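Local coordinates for putative periplasmic protein (Wolinella succinogenes, PDB 3KN3), which binds glutathione through a periplasmic binding protein fold and probably serves in solute recognition, perhaps of tungstate, at residues L7-T12 against V55-V60; F74-T79 against V208-C213. One frame throughout, in Å; residues are numbered along the deposited sequence.

Starting at the N terminus, strand 6-12 enters one lobe, and the chain then winds through helix 20-32, strand 35-41 and helix 43-51 before interaction 1 closes this mostly helical excursion by setting strand 57-60 parallel to 7-12. Interaction 2 opens later, at 74-79, and closes a much longer loop when the chain has come back along strand 202-208 to 208-213. The two contacts follow each other in series, neither nesting nor crossing. Their centres are about 11 Å apart and both reach the same mixed sheet, in which strand 202-208 pairs antiparallel with 57-60 and with 75-76. They meet directly where Asp56 O lies 2.9 Å from Val208 N, probably hydrogen-bonded.

Interaction 1 (L7-T12 against V55-V60); sequences LRMATT and VDVVFV
With OG1 anti to the backbone N (chi1 -170°), Thr11 turns its hydroxyl onto the carbonyl of Phe59 and donates a hydrogen bond, OG1 to O 2.7 Å. Asp56 places CG beside its own backbone N (chi1 -52°), which carries the carboxylate to Arg8. There Arg8 N meets the anti side of Asp56 OD2, somewhat out of the carboxylate plane, at 2.7 Å. Arg8 O in turn accepts from two donors, Asp56 N at 2.8 Å and Val57 N at 3.2 Å. The parallel ladder continues from Ala10 N to Val57 O (3.0 Å) and from Phe59 N to Ala10 O (2.9 Å). On one face of the sheet, Met9, a selenomethionine, runs alongside Phe59, its SE 5.1 Å from the ring centroid in an oblique Met-aromatic contact; helix 20-32 packs here. On the opposite face from Met9, Ala10 CB rests on Val55 CG2 at 3.7 Å. The guanidinium of Arg8 leads away to a salt bridge with Glu6, while Asp56 OD1 accepts from Asp217 N. Asp56 thus ties two backbone amides through separate oxygens, donors that probably stabilise its negative charge, and Thr11 adds a side-chain bond just before Thr12, a glutathione-binding residue.

Interaction 2 (F74-T79 against V208-C213); sequences FGIDRT and VNPKRC. With ACY (acetic acid), chain F.
A short antiparallel backbone pairing, flanked by a contact of the Arg212 guanidinium with the Phe74 ring, joins strand 75-76 to the end of strand 202-208 and the loop that follows it, at the surface. Gly75 and Val208 form a non-hydrogen-bonded pair, and beside it Asn209 N donates to Phe74 O at 3.2 Å. The same carbonyl receives a bond from a water, which accepts from Arg212 NH1 (2.7 Å) at the edge of the guanidinium. Arg212 bends at chi3 (-41°), setting one guanidinium face against CD1 and CE1 of Phe74: CD1 lies over its centre, 3.6 Å from CZ of Arg212. Ring and guanidinium planes are 50° apart, a tilted approach. Arg212 NH1 also bonds to Glu51 O, helping fix the group. The CD1 methyl of Ile76 reaches to CD of the Pro210 ring, 3.7 Å away, beside Tyr218 of helix 218-229. Asn209 OD1 accepts from Lys211 N at 3.0 Å, closing the loop on itself, whereas ND2 ties the loop to Gly73 O, ahead of strand 75-76. Cys213 closes the segment in a disulfide with Cys53. The Asx turn made by Asn209 thus sits where strand 202-208 ends, in one lobe of the periplasmic binding protein fold.

Interaction 1 (L7-T12 against V55-V60)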
loop_
_atom_site.group_PDB
_atom_site.type_symbol
_atom_site.label_atom_id
_atom_site.label_comp_id
_atom_site.label_asym_id
_atom_site.label_seq_id
_atom_site.Cartn_x
_atom_site.Cartn_y
_atom_site.Cartn_z
ATOM N N LEU A 7 -23.220 5.309 0.953
ATOM C CA LEU A 7 -22.204 6.065 0.254
ATOM C C LEU A 7 -21.581 5.132 -0.790
ATOM O O LEU A 7 -21.185 4.015 -0.465
ATOM C CB LEU A 7 -21.150 6.558 1.240
ATOM C CG LEU A 7 -20.058 7.373 0.542
ATOM C CD1 LEU A 7 -20.560 8.760 0.201
ATOM C CD2 LEU A 7 -18.822 7.448 1.398
ATOM N N ARG A 8 -21.519 5.580 -2.041
ATOM C CA ARG A 8 -21.080 4.706 -3.125
ATOM C C ARG A 8 -19.623 4.910 -3.438
ATOM O O ARG A 8 -19.181 6.028 -3.702
ATOM C CB ARG A 8 -21.920 4.921 -4.388
ATOM C CG ARG A 8 -23.326 4.400 -4.272
ATOM C CD ARG A 8 -24.255 5.099 -5.252
ATOM N NE ARG A 8 -25.532 4.399 -5.343
ATOM C CZ ARG A 8 -26.580 4.638 -4.560
ATOM N NH1 ARG A 8 -26.515 5.579 -3.632
ATOM N NH2 ARG A 8 -27.700 3.939 -4.717
HETATM N N MSE A 9 -18.880 3.809 -3.444
HETATM C CA MSE A 9 -17.439 3.883 -3.572
HETATM C C MSE A 9 -16.898 3.001 -4.683
HETATM O O MSE A 9 -17.297 1.848 -4.829
HETATM C CB MSE A 9 -16.806 3.479 -2.252
HETATM C CG MSE A 9 -15.371 2.994 -2.352
HETATM SE SE MSE A 9 -14.574 2.659 -0.576
HETATM C CE MSE A 9 -15.821 3.747 0.504
ATOM N N ALA A 10 -15.982 3.555 -5.462
ATOM C CA ALA A 10 -15.232 2.763 -6.413
ATOM C C ALA A 10 -13.849 2.525 -5.831
ATOM O O ALA A 10 -13.119 3.474 -5.545
ATOM C CB ALA A 10 -15.138 3.471 -7.751
ATOM N N THR A 11 -13.493 1.260 -5.641
ATOM C CA THR A 11 -12.166 0.928 -5.166
ATOM C C THR A 11 -11.464 -0.092 -6.062
ATOM O O THR A 11 -11.941 -0.459 -7.142
ATOM C CB THR A 11 -12.160 0.402 -3.717
ATOM O OG1 THR A 11 -10.807 0.333 -3.261
ATOM C CG2 THR A 11 -12.768 -1.002 -3.638
ATOM N N THR A 12 -10.323 -0.551 -5.583
ATOM C CA THR A 12 -9.433 -1.381 -6.370
ATOM C C THR A 12 -9.423 -2.811 -5.862
ATOM O O THR A 12 -9.517 -3.071 -4.662
ATOM C CB THR A 12 -8.021 -0.813 -6.314
ATOM O OG1 THR A 12 -7.594 -0.501 -7.641
ATOM C CG2 THR A 12 -7.075 -1.797 -5.657
ATOM N N VAL A 55 -19.807 7.177 -8.930
ATOM C CA VAL A 55 -19.704 6.987 -7.499
ATOM C C VAL A 55 -19.578 8.312 -6.764
ATOM O O VAL A 55 -19.501 9.371 -7.382
ATOM C CB VAL A 55 -18.553 6.052 -7.136
ATOM C CG1 VAL A 55 -18.871 4.630 -7.574
ATOM C CG2 VAL A 55 -17.246 6.546 -7.748
ATOM N N ASP A 56 -19.580 8.245 -5.439
ATOM C CA ASP A 56 -19.418 9.438 -4.624
ATOM C C ASP A 56 -17.951 9.649 -4.280
ATOM O O ASP A 56 -17.474 10.778 -4.271
ATOM C CB ASP A 56 -20.265 9.325 -3.362
ATOM C CG ASP A 56 -21.723 8.965 -3.669
ATOM O OD1 ASP A 56 -22.340 9.663 -4.519
ATOM O OD2 ASP A 56 -22.238 7.986 -3.067
ATOM N N VAL A 57 -17.248 8.548 -4.006
ATOM C CA VAL A 57 -15.828 8.583 -3.674
ATOM C C VAL A 57 -15.059 7.453 -4.327
ATOM O O VAL A 57 -15.619 6.430 -4.702
ATOM C CB VAL A 57 -15.547 8.470 -2.152
ATOM C CG1 VAL A 57 -16.063 9.672 -1.422
ATOM C CG2 VAL A 57 -16.130 7.177 -1.600
ATOM N N VAL A 58 -13.749 7.653 -4.380
ATOM C CA VAL A 58 -12.816 6.774 -5.046
ATOM C C VAL A 58 -11.733 6.401 -4.021
ATOM O O VAL A 58 -11.348 7.222 -3.186
ATOM C CB VAL A 58 -12.241 7.499 -6.295
ATOM C CG1 VAL A 58 -10.760 7.359 -6.372
ATOM C CG2 VAL A 58 -12.919 7.000 -7.566
ATOM N N PHE A 59 -11.274 5.157 -4.048
ATOM C CA PHE A 59 -10.369 4.680 -3.007
ATOM C C PHE A 59 -9.295 3.791 -3.600
ATOM O O PHE A 59 -9.541 2.622 -3.890
ATOM C CB PHE A 59 -11.148 3.910 -1.957
ATOM C CG PHE A 59 -10.386 3.653 -0.700
ATOM C CD1 PHE A 59 -9.454 4.565 -0.238
ATOM C CD2 PHE A 59 -10.609 2.502 0.036
ATOM C CE1 PHE A 59 -8.751 4.334 0.956
ATOM C CE2 PHE A 59 -9.914 2.261 1.222
ATOM C CZ PHE A 59 -8.986 3.186 1.686
ATOM N N VAL A 60 -8.101 4.346 -3.774
ATOM C CA VAL A 60 -7.081 3.684 -4.571
ATOM C C VAL A 60 -5.699 3.701 -3.925
ATOM O O VAL A 60 -5.510 4.161 -2.789
ATOM C CB VAL A 60 -6.990 4.294 -5.994
ATOM C CG1 VAL A 60 -8.309 4.090 -6.758
ATOM C CG2 VAL A 60 -6.617 5.787 -5.929
#

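Interaction 2 (F74-T79 against V208-C213)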
loop_
_atom_site.group_PDB
_atom_site.type_symbol
_atom_site.label_atom_id
_atom_site.label_comp_id
_atom_site.label_asym_id
_atom_site.label_seq_id
_atom_site.Cartn_x
_atom_site.Cartn_y
_atom_site.Cartn_z
ATOM N N PHE A 74 -10.769 15.792 -11.466
ATOM C CA PHE A 74 -11.686 14.678 -11.287
ATOM C C PHE A 74 -11.968 14.413 -9.817
ATOM O O PHE A 74 -13.115 14.185 -9.439
ATOM C CB PHE A 74 -11.169 13.412 -12.000
ATOM C CG PHE A 74 -11.073 13.567 -13.489
ATOM C CD1 PHE A 74 -11.771 14.576 -14.133
ATOM C CD2 PHE A 74 -10.301 12.707 -14.244
ATOM C CE1 PHE A 74 -11.690 14.730 -15.508
ATOM C CE2 PHE A 74 -10.212 12.849 -15.616
ATOM C CZ PHE A 74 -10.908 13.861 -16.249
ATOM N N GLY A 75 -10.928 14.454 -8.989
ATOM C CA GLY A 75 -11.099 14.236 -7.566
ATOM C C GLY A 75 -10.631 15.414 -6.737
ATOM O O GLY A 75 -9.755 16.171 -7.156
ATOM N N ILE A 76 -11.222 15.573 -5.561
ATOM C CA ILE A 76 -10.784 16.585 -4.607
ATOM C C ILE A 76 -10.653 15.944 -3.238
ATOM O O ILE A 76 -11.085 14.809 -3.037
ATOM C CB ILE A 76 -11.782 17.733 -4.506
ATOM C CG1 ILE A 76 -13.133 17.231 -4.001
ATOM C CG2 ILE A 76 -11.953 18.431 -5.852
ATOM C CD1 ILE A 76 -14.175 18.348 -3.857
ATOM N N ASP A 77 -10.031 16.665 -2.311
ATOM C CA ASP A 77 -9.946 16.263 -0.902
ATOM C C ASP A 77 -9.181 14.965 -0.695
ATOM O O ASP A 77 -9.496 14.173 0.196
ATOM C CB ASP A 77 -11.339 16.180 -0.279
ATOM C CG ASP A 77 -12.062 17.514 -0.297
ATOM O OD1 ASP A 77 -13.309 17.523 -0.248
ATOM O OD2 ASP A 77 -11.384 18.559 -0.375
ATOM N N ARG A 78 -8.163 14.767 -1.522
ATOM C CA ARG A 78 -7.288 13.605 -1.418
ATOM C C ARG A 78 -6.821 13.421 0.032
ATOM O O ARG A 78 -6.295 14.340 0.646
ATOM C CB ARG A 78 -6.127 13.758 -2.413
ATOM C CG ARG A 78 -4.801 13.180 -1.980
ATOM C CD ARG A 78 -4.666 11.710 -2.321
ATOM N NE ARG A 78 -3.441 11.448 -3.071
ATOM C CZ ARG A 78 -2.261 11.191 -2.515
ATOM N NH1 ARG A 78 -2.130 11.162 -1.193
ATOM N NH2 ARG A 78 -1.212 10.965 -3.285
ATOM N N THR A 79 -7.043 12.229 0.569
ATOM C CA THR A 79 -6.895 11.957 1.993
ATOM C C THR A 79 -6.298 10.559 2.202
ATOM O O THR A 79 -6.942 9.559 1.911
ATOM C CB THR A 79 -8.286 12.027 2.691
ATOM O OG1 THR A 79 -8.787 13.373 2.661
ATOM C CG2 THR A 79 -8.229 11.514 4.132
ATOM N N VAL A 208 -15.502 12.603 -5.329
ATOM C CA VAL A 208 -15.834 12.959 -6.678
ATOM C C VAL A 208 -16.151 14.454 -6.703
ATOM O O VAL A 208 -16.925 14.949 -5.892
ATOM C CB VAL A 208 -16.998 12.056 -7.208
ATOM C CG1 VAL A 208 -17.801 12.755 -8.288
ATOM C CG2 VAL A 208 -16.430 10.745 -7.716
ATOM N N ASN A 209 -15.526 15.173 -7.624
ATOM C CA ASN A 209 -15.731 16.609 -7.738
ATOM C C ASN A 209 -17.179 16.993 -8.024
ATOM O O ASN A 209 -17.689 16.715 -9.102
ATOM C CB ASN A 209 -14.841 17.169 -8.838
ATOM C CG ASN A 209 -14.796 18.679 -8.826
ATOM O OD1 ASN A 209 -15.547 19.325 -8.092
ATOM N ND2 ASN A 209 -13.914 19.253 -9.639
ATOM N N PRO A 210 -17.834 17.667 -7.068
ATOM C CA PRO A 210 -19.262 17.990 -7.231
ATOM C C PRO A 210 -19.469 18.989 -8.372
ATOM O O PRO A 210 -20.555 19.059 -8.943
ATOM C CB PRO A 210 -19.642 18.651 -5.893
ATOM C CG PRO A 210 -18.345 18.725 -5.063
ATOM C CD PRO A 210 -17.202 18.429 -5.972
ATOM N N LYS A 211 -18.422 19.746 -8.692
ATOM C CA LYS A 211 -18.464 20.728 -9.765
ATOM C C LYS A 211 -18.693 20.058 -11.108
ATOM O O LYS A 211 -19.267 20.654 -12.010
ATOM C CB LYS A 211 -17.161 21.524 -9.818
ATOM C CG LYS A 211 -17.283 22.984 -9.428
ATOM C CD LYS A 211 -17.598 23.150 -7.941
ATOM C CE LYS A 211 -17.515 24.619 -7.511
ATOM N NZ LYS A 211 -16.165 25.211 -7.778
ATOM N N ARG A 212 -18.242 18.822 -11.259
ATOM C CA ARG A 212 -18.520 18.118 -12.503
ATOM C C ARG A 212 -19.581 17.038 -12.356
ATOM O O ARG A 212 -20.203 16.638 -13.338
ATOM C CB ARG A 212 -17.246 17.582 -13.176
ATOM C CG ARG A 212 -16.244 16.923 -12.279
ATOM C CD ARG A 212 -14.862 16.958 -12.929
ATOM N NE ARG A 212 -14.907 16.670 -14.363
ATOM C CZ ARG A 212 -15.149 15.464 -14.871
ATOM N NH1 ARG A 212 -15.382 14.446 -14.060
ATOM N NH2 ARG A 212 -15.177 15.274 -16.187
ATOM N N CYS A 213 -19.811 16.576 -11.136
ATOM C CA CYS A 213 -20.822 15.550 -10.937
ATOM C C CYS A 213 -21.963 16.068 -10.061
ATOM O O CYS A 213 -21.998 15.840 -8.852
ATOM C CB CYS A 213 -20.184 14.259 -10.407
ATOM S SG CYS A 213 -18.966 13.538 -11.580
HETATM C C ACY F . 0.948 10.609 0.964
HETATM O O ACY F . 1.123 11.034 2.134
HETATM O OXT ACY F . 0.879 11.346 -0.046
HETATM C CH3 ACY F . 0.802 9.131 0.744
HETATM O O HOH W 1 -15.239 13.699 -11.460
#